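PDB 4HSQ: putative fimbrial subunit from Corynebacterium diphtheriae, which probably polymerises as the major pilin SpaD into the shaft of a bacterial pilus, which serves cell adhesion. Local coordinates for residues A[215-227]-A[238-250]. Residues are numbered along the deposited sequence; the frame is centred on the assembly and turned at random.
Sequences EAAPATKKFCLKE and DPNVTEIEFTRAK
F223 and I244 pair across an antiparallel beta hairpin, strands 222-229 and 241-244, in the prealbumin-like (CnaB-type) domain of the pilin. Strand 241-244 is an outer strand of its sheet. I244 N donates to F223 O at 2.7 Å, and L225 and T242 bond each other in both directions. At the far end E227 N donates to N240 O. From the N240 side chain, ND2 donates to E227 O at 2.8 Å from 28° off the carbonyl plane. This doubles the link between the two residues.

One face carries C224, V241 and E243. C224 SG, in the disulfide to C173, lies 3.8 Å from E243 CB. The other face holds F223, L225, T242 and I244; L225 packs on strands 142-155 and 264-271, and I244 on 264-271.

The K222 side chain reaches across to segment 238-250. Its CB and CG pass I244 O, and CD skirts the E243 carboxylate. CE nears E243 OE2, and the one bend, at chi4 (-97°), sets NZ between two acids. NZ forms salt bridges, with weak hydrogen bonds, to E243 OE2 at 3.0 Å and to E245 OE1 at 3.2 Å. E245 OE2 also forms a salt bridge with K250 NZ, its hydrogen bond weak.

Past the strand, the edge of F223 faces the ring of F246, an offset edge-to-face pair with planes at 86°. F246 also packs near calcium ligand I251. R248 and E215 form a salt bridge, and R248 NE has a second acid, D209. Water 1 joins E215 OE2 to R248 NH1, while R248 NH2 donates to that same OE2 at 2.8 Å, on its syn side but well tilted out of the carboxylate plane.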
ATOM      1  N   GLU A 215      -3.683  13.846   0.472  1.00 20.76           N
ATOM      2  CA  GLU A 215      -2.444  14.466   0.979  1.00 23.18           C
ATOM      3  C   GLU A 215      -2.406  14.356   2.485  1.00 27.56           C
ATOM      4  O   GLU A 215      -3.446  14.501   3.121  1.00 27.69           O
ATOM      5  CB  GLU A 215      -2.365  15.952   0.572  1.00 25.30           C
ATOM      6  CG  GLU A 215      -2.431  16.175  -0.928  1.00 40.73           C
ATOM      7  CD  GLU A 215      -1.128  16.041  -1.690  1.00 71.38           C
ATOM      8  OE1 GLU A 215      -0.051  16.097  -1.051  1.00 75.97           O
ATOM      9  OE2 GLU A 215      -1.183  15.903  -2.935  1.00 65.40           O
ATOM     10  N   ALA A 216      -1.246  14.034   3.067  1.00 24.31           N
ATOM     11  CA  ALA A 216      -1.192  13.940   4.515  1.00 24.71           C
ATOM     12  C   ALA A 216      -1.190  15.351   5.095  1.00 29.80           C
ATOM     13  O   ALA A 216      -0.707  16.286   4.449  1.00 26.79           O
ATOM     14  CB  ALA A 216       0.043  13.173   4.957  1.00 25.51           C
ATOM     15  N   ALA A 217      -1.752  15.527   6.288  1.00 30.71           N
ATOM     16  CA  ALA A 217      -1.706  16.848   6.922  1.00 32.10           C
ATOM     17  C   ALA A 217      -0.233  17.148   7.280  1.00 37.65           C
ATOM     18  O   ALA A 217       0.511  16.177   7.527  1.00 35.58           O
ATOM     19  CB  ALA A 217      -2.582  16.852   8.167  1.00 33.29           C
ATOM     20  N   PRO A 218       0.257  18.423   7.241  1.00 36.52           N
ATOM     21  CA  PRO A 218       1.673  18.668   7.602  1.00 36.28           C
ATOM     22  C   PRO A 218       2.004  18.011   8.948  1.00 40.52           C
ATOM     23  O   PRO A 218       1.279  18.194   9.938  1.00 37.75           O
ATOM     24  CB  PRO A 218       1.774  20.203   7.647  1.00 37.90           C
ATOM     25  CG  PRO A 218       0.697  20.659   6.719  1.00 42.14           C
ATOM     26  CD  PRO A 218      -0.441  19.695   6.950  1.00 38.18           C
ATOM     27  N   ALA A 219       3.016  17.125   8.923  1.00 39.23           N
ATOM     28  CA  ALA A 219       3.490  16.334  10.068  1.00 39.56           C
ATOM     29  C   ALA A 219       4.961  15.954   9.862  1.00 43.07           C
ATOM     30  O   ALA A 219       5.455  16.020   8.734  1.00 41.91           O
ATOM     31  CB  ALA A 219       2.631  15.082  10.233  1.00 40.29           C
ATOM     32  N   THR A 220       5.658  15.567  10.942  1.00 39.77           N
ATOM     33  CA  THR A 220       7.085  15.231  10.871  1.00 39.80           C
ATOM     34  C   THR A 220       7.294  13.688  10.771  1.00 40.25           C
ATOM     35  O   THR A 220       8.180  13.139  11.420  1.00 43.56           O
ATOM     36  CB  THR A 220       7.847  15.880  12.051  1.00 53.95           C
ATOM     37  OG1 THR A 220       7.193  15.545  13.274  1.00 56.32           O
ATOM     38  CG2 THR A 220       7.942  17.399  11.927  1.00 53.57           C
ATOM     39  N   LYS A 221       6.517  13.023   9.918  1.00 31.43           N
ATOM     40  CA  LYS A 221       6.592  11.574   9.664  1.00 29.62           C
ATOM     41  C   LYS A 221       7.768  11.250   8.714  1.00 26.61           C
ATOM     42  O   LYS A 221       7.821  11.766   7.602  1.00 22.92           O
ATOM     43  CB  LYS A 221       5.260  11.094   9.075  1.00 33.08           C
ATOM     44  CG  LYS A 221       5.195   9.615   8.747  1.00 35.41           C
ATOM     45  CD  LYS A 221       3.948   8.983   9.346  1.00 43.33           C
ATOM     46  CE  LYS A 221       2.861   8.736   8.331  1.00 46.87           C
ATOM     47  NZ  LYS A 221       1.704   7.997   8.925  1.00 45.94           N
ATOM     48  N   LYS A 222       8.728  10.420   9.174  1.00 19.79           N
ATOM     49  CA  LYS A 222       9.885  10.018   8.361  1.00 17.47           C
ATOM     50  C   LYS A 222      10.213   8.547   8.587  1.00 17.29           C
ATOM     51  O   LYS A 222       9.616   7.899   9.450  1.00 16.12           O
ATOM     52  CB  LYS A 222      11.125  10.845   8.730  1.00 19.53           C
ATOM     53  CG  LYS A 222      11.083  12.291   8.287  1.00 35.13           C
ATOM     54  CD  LYS A 222      12.057  13.108   9.076  1.00 41.43           C
ATOM     55  CE  LYS A 222      12.298  14.398   8.357  1.00 61.48           C
ATOM     56  NZ  LYS A 222      13.532  14.323   7.537  1.00 73.40           N
ATOM     57  N   PHE A 223      11.170   8.039   7.816  1.00 11.98           N
ATOM     58  CA  PHE A 223      11.772   6.733   8.052  1.00 11.54           C
ATOM     59  C   PHE A 223      13.180   7.006   8.530  1.00 16.44           C
ATOM     60  O   PHE A 223      13.747   8.041   8.192  1.00 16.13           O
ATOM     61  CB  PHE A 223      11.764   5.836   6.798  1.00 12.32           C
ATOM     62  CG  PHE A 223      10.413   5.247   6.497  1.00 14.81           C
ATOM     63  CD1 PHE A 223       9.916   4.180   7.243  1.00 16.93           C
ATOM     64  CD2 PHE A 223       9.656   5.715   5.429  1.00 17.36           C
ATOM     65  CE1 PHE A 223       8.674   3.624   6.953  1.00 17.03           C
ATOM     66  CE2 PHE A 223       8.422   5.148   5.137  1.00 18.02           C
ATOM     67  CZ  PHE A 223       7.929   4.128   5.910  1.00 16.68           C
ATOM     68  N   CYS A 224      13.756   6.077   9.280  1.00 13.95           N
ATOM     69  CA  CYS A 224      15.112   6.193   9.791  1.00 14.92           C
ATOM     70  C   CYS A 224      15.820   4.871   9.544  1.00 16.29           C
ATOM     71  O   CYS A 224      15.250   3.821   9.817  1.00 15.77           O
ATOM     72  CB  CYS A 224      15.099   6.545  11.282  1.00 15.82           C
ATOM     73  SG  CYS A 224      14.935   8.317  11.618  1.00 20.56           S
ATOM     74  N   LEU A 225      17.048   4.919   9.072  1.00 13.51           N
ATOM     75  CA  LEU A 225      17.912   3.733   8.908  1.00 13.15           C
ATOM     76  C   LEU A 225      18.875   3.725  10.051  1.00 18.91           C
ATOM     77  O   LEU A 225      19.540   4.723  10.268  1.00 18.61           O
ATOM     78  CB  LEU A 225      18.701   3.800   7.578  1.00 13.13           C
ATOM     79  CG  LEU A 225      17.846   3.610   6.333  1.00 18.21           C
ATOM     80  CD1 LEU A 225      18.499   4.256   5.129  1.00 18.08           C
ATOM     81  CD2 LEU A 225      17.615   2.135   6.083  1.00 15.49           C
ATOM     82  N   LYS A 226      18.958   2.616  10.781  1.00 15.32           N
ATOM     83  CA  LYS A 226      19.872   2.450  11.893  1.00 13.55           C
ATOM     84  C   LYS A 226      20.942   1.478  11.466  1.00 15.87           C
ATOM     85  O   LYS A 226      20.624   0.331  11.205  1.00 14.72           O
ATOM     86  CB  LYS A 226      19.115   1.912  13.125  1.00 15.92           C
ATOM     87  CG  LYS A 226      19.987   1.825  14.356  1.00 19.63           C
ATOM     88  CD  LYS A 226      19.236   1.167  15.493  1.00 26.09           C
ATOM     89  CE  LYS A 226      20.029   1.232  16.778  1.00 39.69           C
ATOM     90  NZ  LYS A 226      19.292   0.624  17.916  1.00 52.48           N
ATOM     91  N   GLU A 227      22.187   1.916  11.389  1.00 14.98           N
ATOM     92  CA  GLU A 227      23.275   1.001  11.030  1.00 15.51           C
ATOM     93  C   GLU A 227      23.660   0.239  12.268  1.00 19.16           C
ATOM     94  O   GLU A 227      24.082   0.844  13.245  1.00 18.78           O
ATOM     95  CB  GLU A 227      24.448   1.770  10.452  1.00 16.10           C
ATOM     96  CG  GLU A 227      25.479   0.852   9.822  1.00 19.41           C
ATOM     97  CD  GLU A 227      26.664   1.606   9.267  1.00 24.68           C
ATOM     98  OE1 GLU A 227      26.522   2.807   8.941  1.00 19.95           O
ATOM     99  OE2 GLU A 227      27.742   0.989   9.157  1.00 21.98           O
ATOM    100  N   ASP A 238      28.889   7.458  14.212  1.00 24.64           N
ATOM    101  CA  ASP A 238      28.199   8.128  15.308  1.00 26.44           C
ATOM    102  C   ASP A 238      27.869   9.530  14.794  1.00 32.16           C
ATOM    103  O   ASP A 238      28.778  10.324  14.573  1.00 32.50           O
ATOM    104  CB  ASP A 238      29.004   8.120  16.623  1.00 29.32           C
ATOM    105  CG  ASP A 238      28.259   8.682  17.828  1.00 47.31           C
ATOM    106  OD1 ASP A 238      27.009   8.807  17.760  1.00 47.00           O
ATOM    107  OD2 ASP A 238      28.921   8.983  18.844  1.00 59.32           O
ATOM    108  N   PRO A 239      26.605   9.806  14.422  1.00 28.12           N
ATOM    109  CA  PRO A 239      25.396   8.982  14.612  1.00 27.35           C
ATOM    110  C   PRO A 239      25.297   7.807  13.639  1.00 26.48           C
ATOM    111  O   PRO A 239      25.836   7.866  12.532  1.00 26.76           O
ATOM    112  CB  PRO A 239      24.265   9.990  14.367  1.00 28.79           C
ATOM    113  CG  PRO A 239      24.852  10.952  13.378  1.00 33.35           C
ATOM    114  CD  PRO A 239      26.260  11.131  13.866  1.00 29.56           C
ATOM    115  N   ASN A 240      24.629   6.736  14.077  1.00 22.61           N
ATOM    116  CA  ASN A 240      24.403   5.554  13.244  1.00 20.96           C
ATOM    117  C   ASN A 240      22.935   5.532  12.761  1.00 21.35           C
ATOM    118  O   ASN A 240      22.498   4.541  12.187  1.00 18.61           O
ATOM    119  CB  ASN A 240      24.788   4.263  13.987  1.00 17.38           C
ATOM    120  CG  ASN A 240      23.887   3.904  15.137  1.00 29.05           C
ATOM    121  OD1 ASN A 240      23.388   4.766  15.860  1.00 27.78           O
ATOM    122  ND2 ASN A 240      23.657   2.603  15.324  1.00 22.34           N
ATOM    123  N   VAL A 241      22.213   6.655  12.915  1.00 18.18           N
ATOM    124  CA  VAL A 241      20.819   6.780  12.468  1.00 17.80           C
ATOM    125  C   VAL A 241      20.748   7.861  11.385  1.00 20.74           C
ATOM    126  O   VAL A 241      21.219   8.981  11.579  1.00 19.77           O
ATOM    127  CB  VAL A 241      19.782   7.035  13.603  1.00 20.55           C
ATOM    128  CG1 VAL A 241      18.384   7.282  13.013  1.00 20.73           C
ATOM    129  CG2 VAL A 241      19.733   5.870  14.603  1.00 20.06           C
ATOM    130  N   THR A 242      20.205   7.499  10.239  1.00 17.03           N
ATOM    131  CA  THR A 242      20.030   8.380   9.082  1.00 16.72           C
ATOM    132  C   THR A 242      18.539   8.553   8.837  1.00 19.26           C
ATOM    133  O   THR A 242      17.849   7.560   8.639  1.00 18.37           O
ATOM    134  CB  THR A 242      20.701   7.753   7.835  1.00 22.98           C
ATOM    135  OG1 THR A 242      22.094   7.586   8.059  1.00 24.36           O
ATOM    136  CG2 THR A 242      20.461   8.564   6.548  1.00 29.03           C
ATOM    137  N   GLU A 243      18.044   9.792   8.811  1.00 16.02           N
ATOM    138  CA  GLU A 243      16.618   9.980   8.556  1.00 15.95           C
ATOM    139  C   GLU A 243      16.404  10.132   7.063  1.00 20.09           C
ATOM    140  O   GLU A 243      17.261  10.654   6.359  1.00 20.46           O
ATOM    141  CB  GLU A 243      16.032  11.174   9.356  1.00 18.00           C
ATOM    142  CG  GLU A 243      16.568  12.532   8.957  1.00 24.95           C
ATOM    143  CD  GLU A 243      15.940  13.683   9.716  1.00 42.97           C
ATOM    144  OE1 GLU A 243      15.481  13.457  10.855  1.00 27.71           O
ATOM    145  OE2 GLU A 243      15.974  14.826   9.207  1.00 36.12           O
ATOM    146  N   ILE A 244      15.271   9.662   6.588  1.00 17.44           N
ATOM    147  CA  ILE A 244      14.913   9.703   5.173  1.00 18.07           C
ATOM    148  C   ILE A 244      13.601  10.467   4.999  1.00 23.21           C
ATOM    149  O   ILE A 244      12.598  10.075   5.603  1.00 21.97           O
ATOM    150  CB  ILE A 244      14.774   8.237   4.651  1.00 20.75           C
ATOM    151  CG1 ILE A 244      16.071   7.407   4.838  1.00 21.63           C
ATOM    152  CG2 ILE A 244      14.272   8.178   3.210  1.00 22.15           C
ATOM    153  CD1 ILE A 244      17.243   7.868   4.045  1.00 24.67           C
ATOM    154  N   GLU A 245      13.591  11.479   4.117  1.00 20.78           N
ATOM    155  CA  GLU A 245      12.370  12.232   3.735  1.00 21.44           C
ATOM    156  C   GLU A 245      11.767  11.475   2.556  1.00 20.18           C
ATOM    157  O   GLU A 245      12.145  11.699   1.399  1.00 19.79           O
ATOM    158  CB  GLU A 245      12.679  13.706   3.354  1.00 24.30           C
ATOM    159  CG  GLU A 245      13.442  14.499   4.401  1.00 47.08           C
ATOM    160  CD  GLU A 245      13.228  16.006   4.400  1.00 78.11           C
ATOM    161  OE1 GLU A 245      13.767  16.673   5.314  1.00 76.38           O
ATOM    162  OE2 GLU A 245      12.519  16.520   3.503  1.00 70.53           O
ATOM    163  N   PHE A 246      10.923  10.495   2.859  1.00 14.59           N
ATOM    164  CA  PHE A 246      10.398   9.564   1.859  1.00 13.17           C
ATOM    165  C   PHE A 246       9.060  10.024   1.259  1.00 14.52           C
ATOM    166  O   PHE A 246       8.037   9.362   1.355  1.00 13.96           O
ATOM    167  CB  PHE A 246      10.312   8.181   2.501  1.00 13.55           C
ATOM    168  CG  PHE A 246      10.392   7.045   1.522  1.00 13.15           C
ATOM    169  CD1 PHE A 246      11.580   6.763   0.851  1.00 14.59           C
ATOM    170  CD2 PHE A 246       9.277   6.261   1.256  1.00 14.32           C
ATOM    171  CE1 PHE A 246      11.652   5.698  -0.059  1.00 15.78           C
ATOM    172  CE2 PHE A 246       9.348   5.217   0.340  1.00 17.06           C
ATOM    173  CZ  PHE A 246      10.537   4.921  -0.281  1.00 15.93           C
ATOM    174  N   THR A 247       9.119  11.135   0.538  1.00 13.12           N
ATOM    175  CA  THR A 247       7.960  11.747  -0.119  1.00 12.52           C
ATOM    176  C   THR A 247       7.944  11.431  -1.610  1.00 13.97           C
ATOM    177  O   THR A 247       8.987  11.144  -2.200  1.00 14.33           O
ATOM    178  CB  THR A 247       7.950  13.261   0.099  1.00 19.23           C
ATOM    179  OG1 THR A 247       9.051  13.824  -0.628  1.00 16.83           O
ATOM    180  CG2 THR A 247       8.010  13.642   1.593  1.00 17.72           C
ATOM    181  N   ARG A 248       6.763  11.493  -2.219  1.00 12.57           N
ATOM    182  CA  ARG A 248       6.617  11.314  -3.668  1.00 12.22           C
ATOM    183  C   ARG A 248       7.621  12.171  -4.466  1.00 17.21           C
ATOM    184  O   ARG A 248       8.280  11.664  -5.385  1.00 15.56           O
ATOM    185  CB  ARG A 248       5.188  11.693  -4.098  1.00 13.49           C
ATOM    186  CG  ARG A 248       4.115  10.680  -3.659  1.00 17.70           C
ATOM    187  CD  ARG A 248       2.728  11.179  -3.995  1.00 18.21           C
ATOM    188  NE  ARG A 248       2.384  12.418  -3.298  1.00 23.20           N
ATOM    189  CZ  ARG A 248       1.355  13.193  -3.628  1.00 31.61           C
ATOM    190  NH1 ARG A 248       0.550  12.848  -4.627  1.00 20.57           N
ATOM    191  NH2 ARG A 248       1.133  14.319  -2.974  1.00 23.58           N
ATOM    192  N   ALA A 249       7.725  13.473  -4.126  1.00 16.43           N
ATOM    193  CA  ALA A 249       8.609  14.418  -4.821  1.00 16.44           C
ATOM    194  C   ALA A 249      10.081  14.035  -4.661  1.00 16.94           C
ATOM    195  O   ALA A 249      10.820  14.046  -5.670  1.00 15.50           O
ATOM    196  CB  ALA A 249       8.374  15.831  -4.323  1.00 17.46           C
ATOM    197  N   LYS A 250      10.502  13.640  -3.443  1.00 11.90           N
ATOM    198  CA  LYS A 250      11.904  13.226  -3.228  1.00 12.90           C
ATOM    199  C   LYS A 250      12.245  11.926  -3.975  1.00 15.06           C
ATOM    200  O   LYS A 250      13.307  11.819  -4.574  1.00 16.65           O
ATOM    201  CB  LYS A 250      12.240  13.060  -1.735  1.00 16.54           C
ATOM    202  CG  LYS A 250      12.372  14.395  -0.989  1.00 29.41           C
ATOM    203  CD  LYS A 250      13.750  15.051  -1.161  1.00 38.63           C
ATOM    204  CE  LYS A 250      13.859  16.373  -0.434  1.00 45.53           C
ATOM    205  NZ  LYS A 250      13.882  16.202   1.045  1.00 56.20           N
TER
HETATM  206  O   HOH W   1      -1.840  14.208  -5.326  1.00 33.14           O
HETATM  207  O   HOH W   2       9.162  12.083   5.180  1.00 19.55           O